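Local coordinates for translation initiation factor eIF2B subunit epsilon (Schizosaccharomyces pombe, PDB 5B04), which serves as a component of the eIF2B complex, which catalyses the exchange of GDP for GTP on the gamma subunit of initiation factor eIF2, at residues I[128-133]-I[271-276]; I[167-172]-I[217-222]; I[158-163]-I[264-269]; I[21-26]-I[123-128]. All coordinates share one frame; numbering follows the deposited sequence.

Interaction 1: I[128-133]-I[271-276]; sequences GDVVSN and AARVRS. With PO4 (phosphate ion), chain S.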
loop_
_atom_site.group_PDB
_atom_site.type_symbol
_atom_site.label_atom_id
_atom_site.label_comp_id
_atom_site.label_asym_id
_atom_site.label_seq_id
_atom_site.Cartn_x
_atom_site.Cartn_y
_atom_site.Cartn_z
ATOM N N GLY I 128 -42.445 -30.959 33.253
ATOM C CA GLY I 128 -41.625 -29.984 33.950
ATOM C C GLY I 128 -41.491 -28.706 33.146
ATOM O O GLY I 128 -42.453 -28.250 32.528
ATOM N N ASP I 129 -40.296 -28.125 33.152
ATOM C CA ASP I 129 -40.021 -26.937 32.351
ATOM C C ASP I 129 -38.723 -27.094 31.571
ATOM O O ASP I 129 -37.711 -27.545 32.111
ATOM C CB ASP I 129 -39.956 -25.688 33.232
ATOM C CG ASP I 129 -41.329 -25.204 33.657
ATOM O OD1 ASP I 129 -42.065 -24.673 32.800
ATOM O OD2 ASP I 129 -41.669 -25.350 34.850
ATOM N N VAL I 130 -38.756 -26.723 30.296
ATOM C CA VAL I 130 -37.581 -26.847 29.444
ATOM C C VAL I 130 -36.921 -25.503 29.172
ATOM O O VAL I 130 -37.570 -24.454 29.175
ATOM C CB VAL I 130 -37.925 -27.506 28.090
ATOM C CG1 VAL I 130 -38.579 -28.852 28.307
ATOM C CG2 VAL I 130 -38.834 -26.604 27.274
ATOM N N VAL I 131 -35.613 -25.551 28.952
ATOM C CA VAL I 131 -34.858 -24.403 28.476
ATOM C C VAL I 131 -34.174 -24.803 27.174
ATOM O O VAL I 131 -33.310 -25.681 27.159
ATOM C CB VAL I 131 -33.821 -23.923 29.512
ATOM C CG1 VAL I 131 -34.498 -23.144 30.621
ATOM C CG2 VAL I 131 -33.062 -25.104 30.093
ATOM N N SER I 132 -34.577 -24.181 26.072
ATOM C CA SER I 132 -34.045 -24.584 24.779
ATOM C C SER I 132 -34.227 -23.535 23.692
ATOM O O SER I 132 -35.261 -22.873 23.615
ATOM C CB SER I 132 -34.696 -25.895 24.333
ATOM O OG SER I 132 -34.115 -26.363 23.130
ATOM N N ASN I 133 -33.204 -23.398 22.856
ATOM C CA ASN I 133 -33.284 -22.569 21.664
ATOM C C ASN I 133 -33.376 -23.442 20.419
ATOM O O ASN I 133 -33.213 -22.963 19.298
ATOM C CB ASN I 133 -32.081 -21.629 21.572
ATOM C CG ASN I 133 -30.761 -22.353 21.756
ATOM O OD1 ASN I 133 -30.720 -23.577 21.876
ATOM N ND2 ASN I 133 -29.670 -21.595 21.777
ATOM N N ALA I 271 -30.470 -27.981 24.849
ATOM C CA ALA I 271 -31.784 -28.299 25.395
ATOM C C ALA I 271 -31.602 -28.982 26.733
ATOM O O ALA I 271 -30.712 -29.776 26.877
ATOM C CB ALA I 271 -32.605 -29.183 24.507
ATOM N N ALA I 272 -32.469 -28.699 27.695
ATOM C CA ALA I 272 -32.399 -29.290 29.007
ATOM C C ALA I 272 -33.660 -29.026 29.760
ATOM O O ALA I 272 -34.388 -28.135 29.428
ATOM C CB ALA I 272 -31.228 -28.742 29.764
ATOM N N ARG I 273 -33.893 -29.784 30.811
ATOM C CA ARG I 273 -35.060 -29.614 31.670
ATOM C C ARG I 273 -34.670 -29.309 33.111
ATOM O O ARG I 273 -33.752 -29.918 33.659
ATOM C CB ARG I 273 -35.944 -30.863 31.635
ATOM C CG ARG I 273 -36.700 -31.051 30.335
ATOM C CD ARG I 273 -37.723 -32.169 30.443
ATOM N NE ARG I 273 -37.123 -33.410 30.920
ATOM C CZ ARG I 273 -37.553 -34.085 31.980
ATOM N NH1 ARG I 273 -38.595 -33.642 32.668
ATOM N NH2 ARG I 273 -36.948 -35.206 32.349
ATOM N N VAL I 274 -35.377 -28.361 33.717
ATOM C CA VAL I 274 -35.182 -28.044 35.126
ATOM C C VAL I 274 -36.047 -28.969 35.972
ATOM O O VAL I 274 -37.188 -28.641 36.303
ATOM C CB VAL I 274 -35.530 -26.580 35.435
ATOM C CG1 VAL I 274 -35.039 -26.204 36.824
ATOM C CG2 VAL I 274 -34.921 -25.662 34.388
ATOM N N ARG I 275 -35.498 -30.127 36.317
ATOM C CA ARG I 275 -36.263 -31.171 36.988
ATOM C C ARG I 275 -35.759 -31.447 38.401
ATOM O O ARG I 275 -36.300 -32.301 39.102
ATOM C CB ARG I 275 -36.222 -32.455 36.162
ATOM C CG ARG I 275 -34.818 -32.855 35.750
ATOM C CD ARG I 275 -34.772 -34.266 35.204
ATOM N NE ARG I 275 -33.423 -34.817 35.276
ATOM C CZ ARG I 275 -32.884 -35.321 36.381
ATOM N NH1 ARG I 275 -33.580 -35.346 37.509
ATOM N NH2 ARG I 275 -31.650 -35.803 36.359
ATOM N N SER I 276 -34.720 -30.727 38.811
ATOM C CA SER I 276 -34.156 -30.889 40.147
ATOM C C SER I 276 -33.331 -29.671 40.548
ATOM O O SER I 276 -33.192 -28.722 39.777
ATOM C CB SER I 276 -33.294 -32.151 40.219
ATOM O OG SER I 276 -32.155 -32.044 39.383
HETATM P P PO4 S . -30.998 -36.950 39.669
HETATM O O1 PO4 S . -30.867 -35.473 39.381
HETATM O O2 PO4 S . -32.124 -37.527 38.844
HETATM O O3 PO4 S . -31.299 -37.152 41.136
HETATM O O4 PO4 S . -29.706 -37.649 39.320
#

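Interaction 2: I[167-172]-I[217-222]; sequences RTRART and DLIDCQ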
loop_
_atom_site.group_PDB
_atom_site.type_symbol
_atom_site.label_atom_id
_atom_site.label_comp_id
_atom_site.label_asym_id
_atom_site.label_seq_id
_atom_site.Cartn_x
_atom_site.Cartn_y
_atom_site.Cartn_z
ATOM N N ARG I 167 -21.732 -32.359 31.997
ATOM C CA ARG I 167 -22.284 -31.818 33.236
ATOM C C ARG I 167 -23.790 -31.580 33.149
ATOM O O ARG I 167 -24.470 -31.484 34.170
ATOM C CB ARG I 167 -21.564 -30.518 33.601
ATOM C CG ARG I 167 -20.052 -30.624 33.503
ATOM C CD ARG I 167 -19.359 -30.026 34.714
ATOM N NE ARG I 167 -17.945 -30.389 34.753
ATOM C CZ ARG I 167 -17.058 -29.865 35.593
ATOM N NH1 ARG I 167 -17.436 -28.947 36.472
ATOM N NH2 ARG I 167 -15.793 -30.259 35.553
ATOM N N THR I 168 -24.304 -31.486 31.927
ATOM C CA THR I 168 -25.734 -31.302 31.712
ATOM C C THR I 168 -26.433 -32.658 31.650
ATOM O O THR I 168 -27.633 -32.767 31.904
ATOM C CB THR I 168 -26.012 -30.515 30.417
ATOM O OG1 THR I 168 -25.084 -29.430 30.306
ATOM C CG2 THR I 168 -27.432 -29.967 30.413
ATOM N N ARG I 169 -25.666 -33.693 31.320
ATOM C CA ARG I 169 -26.195 -35.047 31.217
ATOM C C ARG I 169 -26.271 -35.713 32.589
ATOM O O ARG I 169 -25.354 -36.430 32.991
ATOM C CB ARG I 169 -25.332 -35.884 30.270
ATOM C CG ARG I 169 -25.936 -37.223 29.871
ATOM C CD ARG I 169 -25.050 -37.933 28.856
ATOM N NE ARG I 169 -25.702 -39.099 28.263
ATOM C CZ ARG I 169 -25.468 -40.355 28.627
ATOM N NH1 ARG I 169 -24.592 -40.619 29.585
ATOM N NH2 ARG I 169 -26.109 -41.350 28.028
ATOM N N ALA I 170 -27.366 -35.470 33.303
ATOM C CA ALA I 170 -27.569 -36.069 34.618
ATOM C C ALA I 170 -28.058 -37.509 34.486
ATOM O O ALA I 170 -27.973 -38.100 33.410
ATOM C CB ALA I 170 -28.548 -35.244 35.433
ATOM N N ARG I 171 -28.576 -38.069 35.575
ATOM C CA ARG I 171 -28.933 -39.486 35.604
ATOM C C ARG I 171 -30.185 -39.805 34.787
ATOM O O ARG I 171 -30.240 -40.834 34.111
ATOM C CB ARG I 171 -29.123 -39.955 37.048
ATOM C CG ARG I 171 -29.309 -41.460 37.183
ATOM C CD ARG I 171 -28.203 -42.223 36.465
ATOM N NE ARG I 171 -26.956 -42.250 37.226
ATOM C CZ ARG I 171 -25.832 -42.814 36.796
ATOM N NH1 ARG I 171 -25.791 -43.397 35.606
ATOM N NH2 ARG I 171 -24.745 -42.794 37.557
ATOM N N THR I 172 -31.187 -38.934 34.852
ATOM C CA THR I 172 -32.395 -39.107 34.048
ATOM C C THR I 172 -32.050 -39.022 32.566
ATOM O O THR I 172 -32.555 -39.795 31.749
ATOM C CB THR I 172 -33.468 -38.051 34.395
ATOM O OG1 THR I 172 -34.048 -38.355 35.670
ATOM C CG2 THR I 172 -34.570 -38.025 33.344
ATOM N N ASP I 217 -23.766 -41.219 24.247
ATOM C CA ASP I 217 -23.340 -39.826 24.201
ATOM C C ASP I 217 -24.524 -38.871 24.110
ATOM O O ASP I 217 -24.345 -37.666 23.943
ATOM C CB ASP I 217 -22.403 -39.596 23.013
ATOM C CG ASP I 217 -23.077 -39.864 21.680
ATOM O OD1 ASP I 217 -23.708 -40.931 21.537
ATOM O OD2 ASP I 217 -22.984 -39.004 20.779
ATOM N N LEU I 218 -25.733 -39.408 24.221
ATOM C CA LEU I 218 -26.932 -38.603 24.026
ATOM C C LEU I 218 -27.530 -38.092 25.333
ATOM O O LEU I 218 -27.522 -38.786 26.350
ATOM C CB LEU I 218 -27.985 -39.406 23.260
ATOM C CG LEU I 218 -27.598 -39.818 21.840
ATOM C CD1 LEU I 218 -28.752 -40.530 21.151
ATOM C CD2 LEU I 218 -27.153 -38.605 21.038
ATOM N N ILE I 219 -28.043 -36.866 25.292
ATOM C CA ILE I 219 -28.808 -36.311 26.400
ATOM C C ILE I 219 -30.297 -36.493 26.133
ATOM O O ILE I 219 -30.834 -35.952 25.165
ATOM C CB ILE I 219 -28.505 -34.816 26.622
ATOM C CG1 ILE I 219 -27.120 -34.638 27.245
ATOM C CG2 ILE I 219 -29.562 -34.184 27.515
ATOM C CD1 ILE I 219 -26.804 -33.207 27.632
ATOM N N ASP I 220 -30.959 -37.266 26.987
ATOM C CA ASP I 220 -32.390 -37.495 26.845
ATOM C C ASP I 220 -33.165 -36.309 27.405
ATOM O O ASP I 220 -33.455 -36.249 28.600
ATOM C CB ASP I 220 -32.802 -38.792 27.546
ATOM C CG ASP I 220 -34.244 -39.173 27.271
ATOM O OD1 ASP I 220 -34.863 -38.573 26.367
ATOM O OD2 ASP I 220 -34.759 -40.082 27.957
ATOM N N CYS I 221 -33.494 -35.365 26.529
ATOM C CA CYS I 221 -34.189 -34.146 26.928
ATOM C C CYS I 221 -35.620 -34.432 27.360
ATOM O O CYS I 221 -36.229 -33.636 28.075
ATOM C CB CYS I 221 -34.188 -33.135 25.779
ATOM S SG CYS I 221 -32.589 -32.934 24.963
ATOM N N GLN I 222 -36.143 -35.571 26.915
ATOM C CA GLN I 222 -37.531 -35.959 27.153
ATOM C C GLN I 222 -38.495 -34.900 26.622
ATOM O O GLN I 222 -39.553 -34.654 27.201
ATOM C CB GLN I 222 -37.776 -36.222 28.640
ATOM C CG GLN I 222 -36.796 -37.215 29.243
ATOM C CD GLN I 222 -37.468 -38.231 30.142
ATOM O OE1 GLN I 222 -38.649 -38.107 30.467
ATOM N NE2 GLN I 222 -36.717 -39.249 30.547
#

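Interaction 3: I[158-163]-I[264-269]; sequences VVREAS and HVAKEN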
loop_
_atom_site.group_PDB
_atom_site.type_symbol
_atom_site.label_atom_id
_atom_site.label_comp_id
_atom_site.label_asym_id
_atom_site.label_seq_id
_atom_site.Cartn_x
_atom_site.Cartn_y
_atom_site.Cartn_z
ATOM N N VAL I 158 -36.849 -36.174 20.837
ATOM C CA VAL I 158 -35.808 -35.171 20.637
ATOM C C VAL I 158 -34.712 -35.315 21.687
ATOM O O VAL I 158 -34.975 -35.229 22.887
ATOM C CB VAL I 158 -36.378 -33.740 20.693
ATOM C CG1 VAL I 158 -35.251 -32.717 20.727
ATOM C CG2 VAL I 158 -37.304 -33.489 19.514
ATOM N N VAL I 159 -33.485 -35.538 21.229
ATOM C CA VAL I 159 -32.351 -35.693 22.131
ATOM C C VAL I 159 -31.208 -34.762 21.741
ATOM O O VAL I 159 -31.202 -34.195 20.648
ATOM C CB VAL I 159 -31.839 -37.144 22.149
ATOM C CG1 VAL I 159 -32.878 -38.067 22.768
ATOM C CG2 VAL I 159 -31.480 -37.598 20.743
ATOM N N ARG I 160 -30.242 -34.608 22.640
ATOM C CA ARG I 160 -29.116 -33.713 22.406
ATOM C C ARG I 160 -27.792 -34.468 22.412
ATOM O O ARG I 160 -27.498 -35.220 23.341
ATOM C CB ARG I 160 -29.087 -32.602 23.457
ATOM C CG ARG I 160 -28.030 -31.539 23.208
ATOM C CD ARG I 160 -28.223 -30.898 21.846
ATOM N NE ARG I 160 -27.411 -29.698 21.670
ATOM C CZ ARG I 160 -26.184 -29.691 21.160
ATOM N NH1 ARG I 160 -25.615 -30.826 20.779
ATOM N NH2 ARG I 160 -25.526 -28.548 21.032
ATOM N N GLU I 161 -26.997 -34.262 21.368
ATOM C CA GLU I 161 -25.682 -34.881 21.277
ATOM C C GLU I 161 -24.742 -34.264 22.307
ATOM O O GLU I 161 -24.634 -33.042 22.404
ATOM C CB GLU I 161 -25.109 -34.721 19.867
ATOM C CG GLU I 161 -23.928 -35.627 19.566
ATOM C CD GLU I 161 -23.366 -35.404 18.177
ATOM O OE1 GLU I 161 -22.979 -34.257 17.868
ATOM O OE2 GLU I 161 -23.316 -36.374 17.392
ATOM N N ALA I 162 -24.071 -35.112 23.081
ATOM C CA ALA I 162 -23.165 -34.636 24.120
ATOM C C ALA I 162 -22.060 -35.646 24.411
ATOM O O ALA I 162 -21.749 -36.500 23.582
ATOM C CB ALA I 162 -23.940 -34.321 25.390
ATOM N N SER I 163 -21.466 -35.532 25.594
ATOM C CA SER I 163 -20.445 -36.469 26.046
ATOM C C SER I 163 -21.001 -37.298 27.203
ATOM O O SER I 163 -21.937 -36.864 27.873
ATOM C CB SER I 163 -19.173 -35.719 26.462
ATOM O OG SER I 163 -19.428 -34.826 27.530
ATOM N N HIS I 264 -34.649 -37.984 17.170
ATOM C CA HIS I 264 -34.034 -36.884 16.444
ATOM C C HIS I 264 -32.849 -36.357 17.238
ATOM O O HIS I 264 -33.018 -35.766 18.304
ATOM C CB HIS I 264 -35.031 -35.757 16.181
ATOM C CG HIS I 264 -34.424 -34.564 15.511
ATOM N ND1 HIS I 264 -34.451 -34.382 14.144
ATOM C CD2 HIS I 264 -33.760 -33.498 16.017
ATOM C CE1 HIS I 264 -33.837 -33.253 13.840
ATOM N NE2 HIS I 264 -33.407 -32.697 14.958
ATOM N N VAL I 265 -31.648 -36.577 16.716
ATOM C CA VAL I 265 -30.440 -36.131 17.393
ATOM C C VAL I 265 -30.072 -34.712 16.981
ATOM O O VAL I 265 -29.607 -34.480 15.865
ATOM C CB VAL I 265 -29.253 -37.067 17.106
ATOM C CG1 VAL I 265 -27.995 -36.553 17.789
ATOM C CG2 VAL I 265 -29.573 -38.481 17.565
ATOM N N ALA I 266 -30.297 -33.764 17.884
ATOM C CA ALA I 266 -29.896 -32.384 17.657
ATOM C C ALA I 266 -28.405 -32.237 17.921
ATOM O O ALA I 266 -27.922 -32.575 19.003
ATOM C CB ALA I 266 -30.695 -31.438 18.539
ATOM N N LYS I 267 -27.691 -31.728 16.939
ATOM C CA LYS I 267 -26.268 -31.564 17.019
ATOM C C LYS I 267 -25.873 -30.133 17.288
ATOM O O LYS I 267 -24.717 -29.785 17.187
ATOM C CB LYS I 267 -25.643 -32.046 15.733
ATOM C CG LYS I 267 -25.324 -33.525 15.748
ATOM C CD LYS I 267 -25.684 -34.217 14.455
ATOM C CE LYS I 267 -25.393 -35.697 14.560
ATOM N NZ LYS I 267 -23.958 -35.967 14.316
ATOM N N GLU I 268 -26.843 -29.275 17.501
ATOM C CA GLU I 268 -26.545 -27.881 17.642
ATOM C C GLU I 268 -27.419 -27.409 18.735
ATOM O O GLU I 268 -28.108 -28.182 19.318
ATOM C CB GLU I 268 -26.659 -27.168 16.322
ATOM C CG GLU I 268 -26.554 -28.036 15.096
ATOM C CD GLU I 268 -27.549 -27.619 14.056
ATOM O OE1 GLU I 268 -27.426 -26.477 13.571
ATOM O OE2 GLU I 268 -28.456 -28.424 13.745
ATOM N N ASN I 269 -27.382 -26.131 19.025
ATOM C CA ASN I 269 -28.204 -25.575 20.065
ATOM C C ASN I 269 -28.001 -26.035 21.471
ATOM O O ASN I 269 -26.879 -26.250 21.894
ATOM C CB ASN I 269 -29.608 -25.540 19.502
ATOM C CG ASN I 269 -29.678 -24.857 18.173
ATOM O OD1 ASN I 269 -29.194 -23.758 18.012
ATOM N ND2 ASN I 269 -30.311 -25.496 17.221
#

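Interaction 4: I[21-26]-I[123-128]; sequences IVLSDS and FILVSG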
loop_
_atom_site.group_PDB
_atom_site.type_symbol
_atom_site.label_atom_id
_atom_site.label_comp_id
_atom_site.label_asym_id
_atom_site.label_seq_id
_atom_site.Cartn_x
_atom_site.Cartn_y
_atom_site.Cartn_z
ATOM N N ILE I 21 -48.411 -29.980 25.330
ATOM C CA ILE I 21 -48.893 -30.363 26.646
ATOM C C ILE I 21 -47.790 -30.212 27.683
ATOM O O ILE I 21 -46.840 -30.995 27.712
ATOM C CB ILE I 21 -49.411 -31.809 26.655
ATOM C CG1 ILE I 21 -50.533 -31.971 25.627
ATOM C CG2 ILE I 21 -49.893 -32.193 28.044
ATOM C CD1 ILE I 21 -51.683 -31.006 25.824
ATOM N N VAL I 22 -47.921 -29.199 28.530
ATOM C CA VAL I 22 -46.935 -28.943 29.570
ATOM C C VAL I 22 -47.394 -29.502 30.909
ATOM O O VAL I 22 -48.382 -29.042 31.480
ATOM C CB VAL I 22 -46.656 -27.438 29.730
ATOM C CG1 VAL I 22 -45.577 -27.212 30.777
ATOM C CG2 VAL I 22 -46.249 -26.831 28.399
ATOM N N LEU I 23 -46.676 -30.502 31.405
ATOM C CA LEU I 23 -46.962 -31.045 32.724
ATOM C C LEU I 23 -46.193 -30.295 33.797
ATOM O O LEU I 23 -45.160 -30.763 34.276
ATOM C CB LEU I 23 -46.626 -32.534 32.793
ATOM C CG LEU I 23 -47.784 -33.495 32.529
ATOM C CD1 LEU I 23 -48.087 -33.591 31.042
ATOM C CD2 LEU I 23 -47.476 -34.859 33.117
ATOM N N SER I 24 -46.699 -29.125 34.170
ATOM C CA SER I 24 -46.155 -28.394 35.303
ATOM C C SER I 24 -46.412 -29.193 36.573
ATOM O O SER I 24 -47.113 -30.205 36.539
ATOM C CB SER I 24 -46.778 -27.001 35.405
ATOM O OG SER I 24 -46.230 -26.276 36.492
ATOM N N ASP I 25 -45.737 -28.826 37.633
ATOM C CA ASP I 25 -45.988 -29.470 38.890
ATOM C C ASP I 25 -45.363 -30.824 38.911
ATOM O O ASP I 25 -45.544 -31.556 39.859
ATOM C CB ASP I 25 -47.479 -29.646 39.084
ATOM C CG ASP I 25 -47.827 -30.073 40.474
ATOM O OD1 ASP I 25 -48.008 -29.197 41.326
ATOM O OD2 ASP I 25 -47.931 -31.281 40.722
ATOM N N SER I 26 -44.650 -31.178 37.863
ATOM C CA SER I 26 -44.086 -32.498 37.791
ATOM C C SER I 26 -43.056 -32.714 38.855
ATOM O O SER I 26 -43.026 -33.755 39.483
ATOM C CB SER I 26 -43.481 -32.737 36.433
ATOM O OG SER I 26 -44.419 -33.372 35.610
ATOM N N PHE I 123 -48.782 -33.461 18.927
ATOM C CA PHE I 123 -48.526 -32.534 20.011
ATOM C C PHE I 123 -47.181 -32.754 20.683
ATOM O O PHE I 123 -46.634 -33.857 20.665
ATOM C CB PHE I 123 -49.667 -32.705 21.017
ATOM C CG PHE I 123 -49.699 -34.053 21.683
ATOM C CD1 PHE I 123 -50.274 -35.143 21.050
ATOM C CD2 PHE I 123 -49.168 -34.223 22.949
ATOM C CE1 PHE I 123 -50.310 -36.381 21.667
ATOM C CE2 PHE I 123 -49.199 -35.457 23.570
ATOM C CZ PHE I 123 -49.772 -36.537 22.929
ATOM N N ILE I 124 -46.651 -31.686 21.267
ATOM C CA ILE I 124 -45.385 -31.743 21.978
ATOM C C ILE I 124 -45.627 -31.977 23.464
ATOM O O ILE I 124 -46.253 -31.159 24.137
ATOM C CB ILE I 124 -44.577 -30.450 21.782
ATOM C CG1 ILE I 124 -44.264 -30.247 20.299
ATOM C CG2 ILE I 124 -43.299 -30.493 22.603
ATOM C CD1 ILE I 124 -43.861 -28.834 19.946
ATOM N N LEU I 125 -45.134 -33.103 23.969
ATOM C CA LEU I 125 -45.338 -33.466 25.365
ATOM C C LEU I 125 -44.095 -33.186 26.203
ATOM O O LEU I 125 -43.011 -33.696 25.917
ATOM C CB LEU I 125 -45.730 -34.940 25.479
ATOM C CG LEU I 125 -45.926 -35.476 26.897
ATOM C CD1 LEU I 125 -46.979 -34.667 27.634
ATOM C CD2 LEU I 125 -46.308 -36.943 26.855
ATOM N N VAL I 126 -44.265 -32.376 27.242
ATOM C CA VAL I 126 -43.157 -31.970 28.098
ATOM C C VAL I 126 -43.525 -32.063 29.577
ATOM O O VAL I 126 -44.549 -31.532 30.006
ATOM C CB VAL I 126 -42.707 -30.529 27.777
ATOM C CG1 VAL I 126 -41.910 -29.943 28.932
ATOM C CG2 VAL I 126 -41.906 -30.496 26.485
ATOM N N SER I 127 -42.687 -32.745 30.352
ATOM C CA SER I 127 -42.890 -32.846 31.793
ATOM C C SER I 127 -41.909 -31.942 32.538
ATOM O O SER I 127 -40.695 -32.133 32.464
ATOM C CB SER I 127 -42.737 -34.295 32.258
ATOM O OG SER I 127 -43.148 -34.444 33.606
ATOM N N GLY I 128 -42.445 -30.959 33.253
ATOM C CA GLY I 128 -41.625 -29.984 33.950
ATOM C C GLY I 128 -41.491 -28.706 33.146
ATOM O O GLY I 128 -42.453 -28.250 32.528
#

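Interaction 1: I[128-133]-I[271-276]
Val131 and Ala272 are the hydrogen-bonded pair of a short antiparallel two-stranded sheet, strand 130-132 against strand 271-273. Val131 N donates almost straight to Ala272 O (2.9 Å), whereas the return bond from Ala272 N to Val131 O is weak at 3.2 Å. Asp129 O is satisfied by Val274 N at 2.9 Å. CG1 of Val130 lies 3.5 Å from CG of Arg273, where the two side chains pass at a slant. Beyond CG, the arginine bends (chi3 -53°), and its NH1 serves Ser127 O and Tyr27 OH. The other polar ends find partners beyond the two strands: the Asp129 carboxylate in Arg40 and Thr54, Ser132 OG in the carbonyl of Tyr270. Arg275 turns the edge of its guanidinium to a phosphate ion, probably from the crystallisation liquor; NH1 reaches O2 at 2.9 Å, weaker bonds backing it, while NE pairs with Glu173. A leucine in its place would probably leave Glu173 without this positive mate and take two nitrogen donors from the anion. Both helix 50-61 and helix 277-288 reach the Val131 face, through Tyr53 and Ile283, while strand 212-226 lies against Val130, Ala271 and Arg273.

Interaction 2: I[167-172]-I[217-222]
Arg169 lies along Ile219 and ends on the backbone of Leu218, joining the loop between strands 153-161 and 175-179 to strand 212-226. Its course illustrates how one long side chain can serve two chemistries. CB rests 3.7 Å from CG1 of Ile219, and CG continues along the same CG1, the two side chains running antiparallel alongside one another. With CG opposite the backbone N (chi1 -169°) and the chain extended to NE, CD is brought alongside Leu218 O. NE then donates to Leu218 O at 2.7 Å, nearly straight. That acceptor lies in the guanidinium plane, yet the donor stands well above the carbonyl plane (48°). At the tip, NH2 adds a weak bond to Leu218 O and is held by Asn216 OD1, while NH1 is taken by Pro164 O. A methionine here would probably keep part of the apolar run over Ile219 but leave Leu218 O without its side-chain donor and the loop less firmly tied to the strand. On the flanks, CB of Thr168 meets CD1 of Ile219 at 4.0 Å, its OG1 being bonded to Asp286, and CG2 of Thr172 sits 3.7 Å from Gln222 NE2. Thr172 is a known phosphorylation site, unmodified here. Nearby, Phe345 of the beta subunit packs on Thr168 and Ile219, and Trp226 of the gamma subunit on Arg169. The oxygens that grip this guanidinium are neutral, and the Asp217 carboxylate, though near, is not in contact, so the hold probably owes more to directed hydrogen bonds than to a salt bridge.

Interaction 3: I[158-163]-I[264-269]
Val159 and Val265 sit side by side on adjacent parallel strands, their CG2 methyls 3.8 Å apart. This is the close-knit half of the contact. Val159 N donates to His264 O (3.0 Å), Ala266 N to Val159 O (2.9 Å) and Glu161 N to Ala266 O (3.0 Å), each bond nearly straight. Past the end of strand 260-266, a bend at chi2 (58°) swings the Arg160 guanidinium over the turn, where Glu268 N lies above one face and NH2 donates to Asn269 O (2.8 Å), in the guanidinium plane although the donor stands well above the carbonyl plane. The pairing belongs to the mixed sheet of the nucleotidyltransferase-like domain: strand 153-161 runs parallel to strand 260-266 and, on its other flank, antiparallel to strand 212-226. The side of Lys267 and Glu268 is more open, and contact there rests on charge: the buried Glu161, extended beyond CG, crosses Lys267 obliquely, and its OE2 takes NZ on the syn side, 32° out of the carboxylate plane, in a 3.2 Å salt bridge. The same oxygen pairs with Arg215 and with Arg230 of the gamma subunit. Asp340 of the beta subunit accepts a hydrogen bond from Asn269 N.

Interaction 4: I[21-26]-I[123-128]
Phe123, the first residue of strand 123-127, meets Ile21 of the parallel strand 19-23, and the pair serves as a worked case of a sheet core giving way to a polar end. The ring of Phe123 brings CD2 to 3.8 Å from CG1 of Ile21. With chi1 at 65°, CG is flanked by both backbone branches of CA, and the ring's CD2 lies near the first strand. Next, Ile124 O accepts Ile21 N at 2.7 Å, while its own side chain leads off toward Leu18 and Leu136. Leu125 meets two aliphatic side chains with one methyl: its CD1 touches CG2 of Ile21 at 3.8 Å. The same methyl meets CD1 of Leu23 at 3.7 Å, and Leu110 of helix 108-115 touches the Leu125 side chain. Val126 then bonds in both directions, its N to Ile21 O (3.0 Å) and its O from Leu23 N (2.7 Å). With Ser127 the character changes, since its OG lies 2.6 Å from Ser26 OG in a hydrogen bond that either hydroxyl could donate. Finally, Gly128 N donates to Leu23 O at 2.9 Å, arriving 46° out of the carbonyl plane. At the backbone angles of Gly128 a CB would collide with the carbonyl O of Ser127. These strands belong to the central parallel portion of the nucleotidyltransferase-like fold, where strand 65-70 lines the other flank of strand 19-23. Branched aliphatic groups and an aromatic ring thus bury the strands, whereas hydroxyls and backbone donors fasten the loops leaving their C-terminal ends.

All four contacts lie in the nucleotidyltransferase-like part of the chain. Interaction 4 closes first along the sequence; interaction 1 opens next from the shared Gly128, and interactions 3 and 2 are nested successively within its loop. Interactions 2, 3 and 4 reach one mixed sheet, in which strand 212-226 neighbours both 123-127 and 153-161, whereas interaction 1 is a separate small sheet. The centres of interactions 2 and 3 are about 10 Å apart, and the centres of interactions 3 and 4 about 20 Å apart. Arg273 links interaction 1 to Ser127 of interaction 4, and backbone bonds join 2 to 3. Distant sequence segments thus converge in one domain, whose interactions 2 and 3 also meet neighbouring subunits.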